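Local atomic coordinates of unsaturated glucuronyl hydrolase (Streptococcus agalactiae, PDB entry 2ZZR), a protein that hydrolyses unsaturated disaccharides of chondroitin, hyaluronan and heparin, releasing an unsaturated uronic acid from the sugar beside it. Residues 181-186 and 260-265. Sequence-based numbering, arbitrary orientation.
Sequences LLFFAY and RKMKDY
F183, from helix 180-189, lays one face of its ring against K261 at the C-terminal end of helix 245-262. CB of K261 sits nearly over the middle of the ring, 3.6 Å from the F183 ring centroid and 10° off the normal, a CH-pi contact. CG of K261 comes next and moves back toward the root of the phenylalanine, 3.6 Å from F183 CG and 3.8 Å from F183 CB, so the two side chains run past each other in opposite senses. A bend at chi2 (-59°) then turns the lysine chain away from the ring; beyond it CD and CE run on extended, with CE lying over a face of the R260 guanidinium group. NZ ends in a salt bridge with E187, one residue beyond 181-186 on the helix that carries F183. At the far end of the ring, F183 CZ meets M262 CG and SD, each at 3.8 Å. The sulfur makes an oblique Met-aromatic contact, 5.1 Å from the F183 ring centroid. Helix 192-209 adds neighbours, A198 touching F183 and Y203 touching M262. Two helices of the alpha barrel thus meet without a direct hydrogen bond between 181-186 and 260-265: the lysine serves by its aliphatic root as apolar cover for a buried ring, while its charge is paired with E187 on the helix that carries that ring.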
loop_
_atom_site.group_PDB
_atom_site.type_symbol
_atom_site.label_atom_id
_atom_site.label_comp_id
_atom_site.label_asym_id
_atom_site.label_seq_id
_atom_site.Cartn_x
_atom_site.Cartn_y
_atom_site.Cartn_z
ATOM N N LEU A 181 11.422 -1.256 -3.120
ATOM C CA LEU A 181 12.443 -0.366 -3.672
ATOM C C LEU A 181 13.830 -0.996 -3.584
ATOM O O LEU A 181 14.636 -0.885 -4.514
ATOM C CB LEU A 181 12.412 0.975 -2.917
ATOM C CG LEU A 181 13.511 2.016 -3.156
ATOM C CD1 LEU A 181 13.523 2.447 -4.622
ATOM C CD2 LEU A 181 13.291 3.205 -2.238
ATOM N N LEU A 182 14.100 -1.669 -2.466
ATOM C CA LEU A 182 15.394 -2.317 -2.255
ATOM C C LEU A 182 15.581 -3.559 -3.124
ATOM O O LEU A 182 16.679 -3.792 -3.634
ATOM C CB LEU A 182 15.612 -2.644 -0.778
ATOM C CG LEU A 182 15.534 -1.433 0.152
ATOM C CD1 LEU A 182 15.787 -1.871 1.582
ATOM C CD2 LEU A 182 16.522 -0.335 -0.265
ATOM N N PHE A 183 14.518 -4.346 -3.306
ATOM C CA PHE A 183 14.574 -5.485 -4.227
ATOM C C PHE A 183 14.837 -5.012 -5.660
ATOM O O PHE A 183 15.567 -5.674 -6.400
ATOM C CB PHE A 183 13.296 -6.327 -4.177
ATOM C CG PHE A 183 13.172 -7.198 -2.939
ATOM C CD1 PHE A 183 12.049 -7.102 -2.123
ATOM C CD2 PHE A 183 14.163 -8.127 -2.610
ATOM C CE1 PHE A 183 11.911 -7.912 -0.989
ATOM C CE2 PHE A 183 14.038 -8.940 -1.477
ATOM C CZ PHE A 183 12.907 -8.830 -0.665
ATOM N N PHE A 184 14.247 -3.878 -6.038
ATOM C CA PHE A 184 14.492 -3.283 -7.358
ATOM C C PHE A 184 15.959 -2.867 -7.500
ATOM O O PHE A 184 16.610 -3.183 -8.504
ATOM C CB PHE A 184 13.568 -2.084 -7.612
ATOM C CG PHE A 184 13.864 -1.356 -8.900
ATOM C CD1 PHE A 184 13.335 -1.811 -10.104
ATOM C CD2 PHE A 184 14.686 -0.232 -8.909
ATOM C CE1 PHE A 184 13.616 -1.151 -11.306
ATOM C CE2 PHE A 184 14.972 0.436 -10.105
ATOM C CZ PHE A 184 14.428 -0.019 -11.301
ATOM N N ALA A 185 16.477 -2.163 -6.495
ATOM C CA ALA A 185 17.878 -1.732 -6.511
ATOM C C ALA A 185 18.826 -2.921 -6.619
ATOM O O ALA A 185 19.829 -2.853 -7.335
ATOM C CB ALA A 185 18.201 -0.888 -5.287
ATOM N N TYR A 186 18.498 -4.015 -5.935
ATOM C CA TYR A 186 19.278 -5.245 -6.053
ATOM C C TYR A 186 19.296 -5.755 -7.495
ATOM O O TYR A 186 20.357 -6.096 -8.027
ATOM C CB TYR A 186 18.747 -6.340 -5.122
ATOM C CG TYR A 186 19.289 -7.705 -5.480
ATOM C CD1 TYR A 186 20.635 -8.021 -5.271
ATOM C CD2 TYR A 186 18.465 -8.668 -6.058
ATOM C CE1 TYR A 186 21.140 -9.270 -5.618
ATOM C CE2 TYR A 186 18.959 -9.915 -6.411
ATOM C CZ TYR A 186 20.292 -10.210 -6.187
ATOM O OH TYR A 186 20.772 -11.451 -6.531
ATOM N N ARG A 260 7.345 -12.446 -4.169
ATOM C CA ARG A 260 7.865 -12.440 -5.549
ATOM C C ARG A 260 9.373 -12.618 -5.556
ATOM O O ARG A 260 9.924 -13.321 -6.400
ATOM C CB ARG A 260 7.597 -11.110 -6.242
ATOM C CG ARG A 260 6.157 -10.715 -6.427
ATOM C CD ARG A 260 6.114 -9.322 -7.059
ATOM N NE ARG A 260 6.753 -8.318 -6.199
ATOM C CZ ARG A 260 7.267 -7.164 -6.623
ATOM N NH1 ARG A 260 7.234 -6.841 -7.914
ATOM N NH2 ARG A 260 7.823 -6.329 -5.753
ATOM N N LYS A 261 10.027 -11.954 -4.608
ATOM C CA LYS A 261 11.470 -11.800 -4.608
ATOM C C LYS A 261 12.179 -12.787 -3.687
ATOM O O LYS A 261 13.415 -12.899 -3.708
ATOM C CB LYS A 261 11.825 -10.364 -4.217
ATOM C CG LYS A 261 11.085 -9.297 -5.018
ATOM C CD LYS A 261 11.368 -9.419 -6.515
ATOM C CE LYS A 261 10.602 -8.374 -7.317
ATOM N NZ LYS A 261 10.888 -8.553 -8.781
ATOM N N MET A 262 11.404 -13.499 -2.880
ATOM C CA MET A 262 11.971 -14.367 -1.849
ATOM C C MET A 262 11.550 -15.815 -2.019
ATOM O O MET A 262 12.321 -16.733 -1.705
ATOM C CB MET A 262 11.590 -13.856 -0.455
ATOM C CG MET A 262 12.201 -12.510 -0.136
ATOM S SD MET A 262 11.578 -11.770 1.380
ATOM C CE MET A 262 12.142 -12.959 2.594
ATOM N N LYS A 263 10.327 -16.008 -2.510
ATOM C CA LYS A 263 9.777 -17.338 -2.801
ATOM C C LYS A 263 9.880 -18.300 -1.619
ATOM O O LYS A 263 10.251 -19.475 -1.766
ATOM C CB LYS A 263 10.410 -17.919 -4.073
ATOM C CG LYS A 263 10.029 -17.150 -5.347
ATOM C CD LYS A 263 8.506 -17.117 -5.506
ATOM C CE LYS A 263 8.061 -16.454 -6.802
ATOM N NZ LYS A 263 7.689 -17.491 -7.817
ATOM N N ASP A 264 9.542 -17.786 -0.443
ATOM C CA ASP A 264 9.480 -18.596 0.767
ATOM C C ASP A 264 8.019 -18.946 0.992
ATOM O O ASP A 264 7.199 -18.056 1.200
ATOM C CB ASP A 264 10.066 -17.792 1.939
ATOM C CG ASP A 264 9.958 -18.505 3.281
ATOM O OD1 ASP A 264 9.472 -19.657 3.348
ATOM O OD2 ASP A 264 10.369 -17.885 4.284
ATOM N N TYR A 265 7.687 -20.235 0.935
ATOM C CA TYR A 265 6.299 -20.667 1.112
ATOM C C TYR A 265 5.689 -20.248 2.461
ATOM O O TYR A 265 4.471 -20.108 2.573
ATOM C CB TYR A 265 6.137 -22.180 0.887
ATOM C CG TYR A 265 4.692 -22.611 0.910
ATOM C CD1 TYR A 265 4.134 -23.192 2.055
ATOM C CD2 TYR A 265 3.865 -22.403 -0.199
ATOM C CE1 TYR A 265 2.805 -23.570 2.087
ATOM C CE2 TYR A 265 2.526 -22.775 -0.175
ATOM C CZ TYR A 265 2.003 -23.355 0.972
ATOM O OH TYR A 265 0.683 -23.718 1.002
#